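Local coordinates for possible prolidase (Bifidobacterium longum NCC2705, PDB 2P9B), which is probably a hydrolase of the amidohydrolase family, thought to act on carbon-nitrogen bonds other than peptide bonds, at residues 245-248 with 252-255; 255-258 with 263-266. All blocks are in the same frame, centred on the assembly; numbering follows the deposited sequence.

How the interactions relate
Interactions 1 and 2 hold the same helix, 250-259, to two neighbouring strands of one parallel sheet. Interaction 1 sets the early part of the helix against strand 243-247. Interaction 2 sets a later turn against strand 263-264. Their centres are about 4 Å apart, and both contacts are buried in the core. Neither has a hydrogen bond between its own segments. The strands join instead through probable backbone bonds, such as Ala-245 O to Glu-265 N at 2.9 Å. Both contacts are apolar, but they use different groups. Interaction 1 rests the Ala-247 methyl on the helix backbone at Gly-252, whereas interaction 2 relies mainly on longer branched side chains. The side chain of Ser-256 also packs on Ala-245.

Interaction 1: 245-248 with 252-255; sequences AHAQ and GVRR
The methyl of Ala-247 lies over one face of the flat peptide group that joins Gly-252 to Val-253. Its CB is 3.8 Å from Gly-252 C and equally far from Val-253 N. It therefore sits above the C-N bond and not at an edge of the group. Beside this bond the same methyl meets the side chain of Val-253, with Ala-247 CB 3.9 Å from Val-253 CG2. The valine has CG1 anti to its backbone N (chi1 172°). That torsion leaves CG2 next to the N, on the flank where the alanine arrives. Ala-247 is thus seated in the angle between a peptide face and one valine branch.

Strand 243-247, helix 250-259 and strand 263-264 form a beta-alpha-beta unit, as expected of the TIM-barrel clan to which the amidohydrolase family belongs. Here a short turn leads the chain from the end of the first strand straight into the helix. Gly-252 has no side chain, and the backbones come close: the Ala-247 CA and Gly-252 CA atoms are 5.2 Å apart. Ser-249, just before the helix, bonds through OG to the backbone N of Gly-252 in the first turn of the helix.

The charged groups of the helix point elsewhere. Arg-254 forms a salt bridge with Glu-273, and Arg-255 forms one with Glu-251. The imidazole of His-246 is also turned from the helix; it touches Lys-203 and Ala-205 of the adjoining strand. The side chain of Val-253 also touches Ser-268, in a loop.

Interaction 2: 255-258 with 263-266; sequences RSLL and TIEH
Helix 250-259 packs back on the strand that follows it, closing the beta-alpha-beta unit through Ile-264, Ser-256 and Leu-257. The arrangement fits the TIM-barrel type of fold, in which helices cover the outer side of a parallel sheet. Ile-264 extends from strand 263-264 toward the helix. It has CG1 beside its backbone N (chi1 -63°), and the second torsion carries CD1 on to the helix. There CD1 comes end-on to Ser-256, 3.6 Å from its CB. Leu-257 meets the isoleucine from another direction. Its CD2 branch lies against the isoleucine side chain, 4.0 Å from Ile-264 CG1 and 4.1 Å from Ile-264 CD1. The two side chains cross at about a right angle. Phe-278 of helix 272-279 touches both Leu-257 and Ile-264, so a further helix adds to the packing.

Thr-263 points away from the helix. Its OG1 donates a hydrogen bond of 2.8 Å to Glu-265 OE2, which receives it on the syn lone pair. Glu-265 OE2 also forms a salt bridge with Arg-133, and OE1 forms one with Lys-203. Two basic side chains thus hold the Glu-265 carboxylate. Further on, His-266 touches Asp-345, an aspartate that may belong to a metal site left empty in this structure.

Across the contact itself the touching atoms are all carbon. Ser-256 takes part through CB, and its OG is bonded to Gly-252 O one helical turn earlier. With its hydroxyl occupied in this way, even the serine meets Ile-264 as an apolar surface. No hydrogen bond joins the two segments, and the contact rests on apolar packing.

Interaction 1: 245-248 with 252-255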
ATOM      1  N   ALA A 245       2.880   3.480 -11.867  1.00 10.84           N
ATOM      2  CA  ALA A 245       4.115   3.901 -12.499  1.00 11.30           C
ATOM      3  C   ALA A 245       4.933   4.662 -11.481  1.00 12.47           C
ATOM      4  O   ALA A 245       4.430   5.545 -10.795  1.00 13.78           O
ATOM      5  CB  ALA A 245       3.824   4.787 -13.699  1.00 13.49           C
ATOM      6  N   HIS A 246       6.193   4.288 -11.369  1.00 14.27           N
ATOM      7  CA  HIS A 246       7.085   4.958 -10.454  1.00 16.29           C
ATOM      8  C   HIS A 246       7.665   6.126 -11.255  1.00 15.44           C
ATOM      9  O   HIS A 246       8.217   5.940 -12.338  1.00 15.36           O
ATOM     10  CB  HIS A 246       8.133   3.948  -9.973  1.00 24.53           C
ATOM     11  CG  HIS A 246       9.549   4.353 -10.211  1.00 31.64           C
ATOM     12  ND1 HIS A 246      10.161   5.368  -9.509  1.00 34.78           N
ATOM     13  CD2 HIS A 246      10.494   3.835 -11.031  1.00 35.28           C
ATOM     14  CE1 HIS A 246      11.426   5.453  -9.883  1.00 36.57           C
ATOM     15  NE2 HIS A 246      11.655   4.535 -10.805  1.00 37.30           N
ATOM     16  N   ALA A 247       7.477   7.338 -10.742  1.00 15.02           N
ATOM     17  CA  ALA A 247       7.967   8.535 -11.415  1.00 15.70           C
ATOM     18  C   ALA A 247       8.349   9.571 -10.368  1.00 16.91           C
ATOM     19  O   ALA A 247       7.565   9.859  -9.465  1.00 16.70           O
ATOM     20  CB  ALA A 247       6.890   9.090 -12.334  1.00 15.85           C
ATOM     21  N   GLN A 248       9.556  10.115 -10.486  1.00 17.03           N
ATOM     22  CA  GLN A 248      10.033  11.122  -9.542  1.00 17.06           C
ATOM     23  C   GLN A 248      10.372  12.462 -10.198  1.00 17.99           C
ATOM     24  O   GLN A 248      11.224  13.209  -9.716  1.00 18.97           O
ATOM     25  CB  GLN A 248      11.246  10.595  -8.752  1.00 17.85           C
ATOM     26  CG  GLN A 248      12.245   9.728  -9.526  1.00 18.00           C
ATOM     27  CD  GLN A 248      13.036  10.492 -10.581  1.00 18.97           C
ATOM     28  OE1 GLN A 248      14.264  10.619 -10.491  1.00 19.95           O
ATOM     29  NE2 GLN A 248      12.342  10.990 -11.589  1.00 16.66           N
ATOM     30  N   GLY A 252       7.994  12.712 -15.967  1.00 15.16           N
ATOM     31  CA  GLY A 252       7.630  11.316 -15.815  1.00 14.85           C
ATOM     32  C   GLY A 252       6.187  11.173 -15.383  1.00 15.82           C
ATOM     33  O   GLY A 252       5.448  10.315 -15.875  1.00 16.16           O
ATOM     34  N   VAL A 253       5.777  12.022 -14.452  1.00 14.21           N
ATOM     35  CA  VAL A 253       4.407  11.988 -13.968  1.00 13.40           C
ATOM     36  C   VAL A 253       3.461  12.348 -15.105  1.00 14.47           C
ATOM     37  O   VAL A 253       2.454  11.674 -15.320  1.00 14.20           O
ATOM     38  CB  VAL A 253       4.224  12.966 -12.791  1.00 12.81           C
ATOM     39  CG1 VAL A 253       2.755  13.071 -12.410  1.00 13.83           C
ATOM     40  CG2 VAL A 253       5.050  12.480 -11.602  1.00 13.62           C
ATOM     41  N   ARG A 254       3.809  13.394 -15.850  1.00 15.26           N
ATOM     42  CA  ARG A 254       2.983  13.843 -16.965  1.00 16.97           C
ATOM     43  C   ARG A 254       2.769  12.740 -17.997  1.00 15.04           C
ATOM     44  O   ARG A 254       1.638  12.473 -18.401  1.00 15.64           O
ATOM     45  CB  ARG A 254       3.618  15.067 -17.636  1.00 19.46           C
ATOM     46  CG  ARG A 254       2.732  15.742 -18.672  1.00 25.83           C
ATOM     47  CD  ARG A 254       3.281  17.112 -19.031  1.00 29.19           C
ATOM     48  NE  ARG A 254       2.395  17.848 -19.929  1.00 34.69           N
ATOM     49  CZ  ARG A 254       2.248  17.588 -21.225  1.00 36.89           C
ATOM     50  NH1 ARG A 254       2.936  16.604 -21.793  1.00 36.62           N
ATOM     51  NH2 ARG A 254       1.414  18.319 -21.955  1.00 38.36           N
ATOM     52  N   ARG A 255       3.856  12.101 -18.421  1.00 14.71           N
ATOM     53  CA  ARG A 255       3.763  11.033 -19.411  1.00 14.35           C
ATOM     54  C   ARG A 255       2.943   9.861 -18.901  1.00 13.29           C
ATOM     55  O   ARG A 255       2.153   9.277 -19.647  1.00 14.65           O
ATOM     56  CB  ARG A 255       5.153  10.534 -19.803  1.00 15.40           C
ATOM     57  CG  ARG A 255       6.007  11.558 -20.524  1.00 16.60           C
ATOM     58  CD  ARG A 255       7.300  10.930 -21.006  1.00 17.72           C
ATOM     59  NE  ARG A 255       8.187  11.915 -21.622  1.00 19.24           N
ATOM     60  CZ  ARG A 255       9.327  11.608 -22.234  1.00 21.97           C
ATOM     61  NH1 ARG A 255       9.721  10.342 -22.313  1.00 20.39           N
ATOM     62  NH2 ARG A 255      10.074  12.567 -22.770  1.00 23.26           N
TER

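Interaction 2: 255-258 with 263-266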
ATOM      1  N   ARG A 255       3.856  12.101 -18.421  1.00 14.71           N
ATOM      2  CA  ARG A 255       3.763  11.033 -19.411  1.00 14.35           C
ATOM      3  C   ARG A 255       2.943   9.861 -18.901  1.00 13.29           C
ATOM      4  O   ARG A 255       2.153   9.277 -19.647  1.00 14.65           O
ATOM      5  CB  ARG A 255       5.153  10.534 -19.803  1.00 15.40           C
ATOM      6  CG  ARG A 255       6.007  11.558 -20.524  1.00 16.60           C
ATOM      7  CD  ARG A 255       7.300  10.930 -21.006  1.00 17.72           C
ATOM      8  NE  ARG A 255       8.187  11.915 -21.622  1.00 19.24           N
ATOM      9  CZ  ARG A 255       9.327  11.608 -22.234  1.00 21.97           C
ATOM     10  NH1 ARG A 255       9.721  10.342 -22.313  1.00 20.39           N
ATOM     11  NH2 ARG A 255      10.074  12.567 -22.770  1.00 23.26           N
ATOM     12  N   SER A 256       3.135   9.513 -17.632  1.00 13.75           N
ATOM     13  CA  SER A 256       2.407   8.395 -17.038  1.00 13.38           C
ATOM     14  C   SER A 256       0.909   8.676 -17.031  1.00 14.18           C
ATOM     15  O   SER A 256       0.109   7.818 -17.395  1.00 14.55           O
ATOM     16  CB  SER A 256       2.883   8.154 -15.603  1.00 11.72           C
ATOM     17  OG  SER A 256       4.244   7.754 -15.578  1.00 13.14           O
ATOM     18  N   LEU A 257       0.541   9.883 -16.610  1.00 14.50           N
ATOM     19  CA  LEU A 257      -0.858  10.274 -16.553  1.00 14.27           C
ATOM     20  C   LEU A 257      -1.476  10.299 -17.947  1.00 14.52           C
ATOM     21  O   LEU A 257      -2.605   9.852 -18.137  1.00 15.63           O
ATOM     22  CB  LEU A 257      -0.994  11.647 -15.881  1.00 14.92           C
ATOM     23  CG  LEU A 257      -0.688  11.671 -14.377  1.00 16.30           C
ATOM     24  CD1 LEU A 257      -0.756  13.094 -13.843  1.00 16.25           C
ATOM     25  CD2 LEU A 257      -1.684  10.780 -13.648  1.00 15.84           C
ATOM     26  N   LEU A 258      -0.731  10.812 -18.922  1.00 16.04           N
ATOM     27  CA  LEU A 258      -1.226  10.872 -20.292  1.00 17.50           C
ATOM     28  C   LEU A 258      -1.492   9.461 -20.818  1.00 17.14           C
ATOM     29  O   LEU A 258      -2.483   9.222 -21.501  1.00 17.87           O
ATOM     30  CB  LEU A 258      -0.212  11.585 -21.201  1.00 19.47           C
ATOM     31  CG  LEU A 258      -0.120  13.111 -21.097  1.00 22.22           C
ATOM     32  CD1 LEU A 258       1.129  13.609 -21.806  1.00 24.65           C
ATOM     33  CD2 LEU A 258      -1.365  13.738 -21.707  1.00 24.50           C
ATOM     34  N   THR A 263      -2.030   4.709 -10.881  1.00 11.78           N
ATOM     35  CA  THR A 263      -1.399   5.229  -9.675  1.00 11.57           C
ATOM     36  C   THR A 263       0.011   5.714  -9.958  1.00 11.80           C
ATOM     37  O   THR A 263       0.759   5.086 -10.709  1.00 12.34           O
ATOM     38  CB  THR A 263      -1.315   4.163  -8.554  1.00 11.64           C
ATOM     39  OG1 THR A 263      -0.484   3.079  -8.982  1.00 12.40           O
ATOM     40  CG2 THR A 263      -2.692   3.644  -8.203  1.00 13.28           C
ATOM     41  N   ILE A 264       0.358   6.846  -9.364  1.00 11.07           N
ATOM     42  CA  ILE A 264       1.694   7.400  -9.518  1.00 10.60           C
ATOM     43  C   ILE A 264       2.401   7.150  -8.190  1.00 10.73           C
ATOM     44  O   ILE A 264       1.887   7.537  -7.139  1.00 11.44           O
ATOM     45  CB  ILE A 264       1.653   8.923  -9.761  1.00  9.84           C
ATOM     46  CG1 ILE A 264       0.915   9.232 -11.071  1.00 12.11           C
ATOM     47  CG2 ILE A 264       3.075   9.488  -9.770  1.00 11.68           C
ATOM     48  CD1 ILE A 264       1.595   8.704 -12.323  1.00 14.82           C
ATOM     49  N   GLU A 265       3.556   6.487  -8.236  1.00 11.79           N
ATOM     50  CA  GLU A 265       4.328   6.216  -7.026  1.00 12.48           C
ATOM     51  C   GLU A 265       5.462   7.225  -6.913  1.00 12.85           C
ATOM     52  O   GLU A 265       6.160   7.492  -7.890  1.00 13.72           O
ATOM     53  CB  GLU A 265       4.920   4.804  -7.031  1.00 14.96           C
ATOM     54  CG  GLU A 265       3.944   3.719  -6.607  1.00 22.54           C
ATOM     55  CD  GLU A 265       2.822   3.544  -7.591  1.00 24.26           C
ATOM     56  OE1 GLU A 265       3.125   3.362  -8.790  1.00 29.37           O
ATOM     57  OE2 GLU A 265       1.646   3.579  -7.173  1.00 18.98           O
ATOM     58  N   HIS A 266       5.631   7.756  -5.704  1.00 14.31           N
ATOM     59  CA  HIS A 266       6.639   8.765  -5.377  1.00 15.63           C
ATOM     60  C   HIS A 266       6.108  10.122  -5.829  1.00 15.13           C
ATOM     61  O   HIS A 266       5.646  10.918  -5.015  1.00 15.77           O
ATOM     62  CB  HIS A 266       7.979   8.454  -6.053  1.00 20.33           C
ATOM     63  CG  HIS A 266       8.650   7.221  -5.527  1.00 25.89           C
ATOM     64  ND1 HIS A 266       8.124   5.957  -5.694  1.00 30.90           N
ATOM     65  CD2 HIS A 266       9.802   7.060  -4.836  1.00 30.92           C
ATOM     66  CE1 HIS A 266       8.926   5.071  -5.129  1.00 31.85           C
ATOM     67  NE2 HIS A 266       9.952   5.714  -4.602  1.00 33.65           N
TER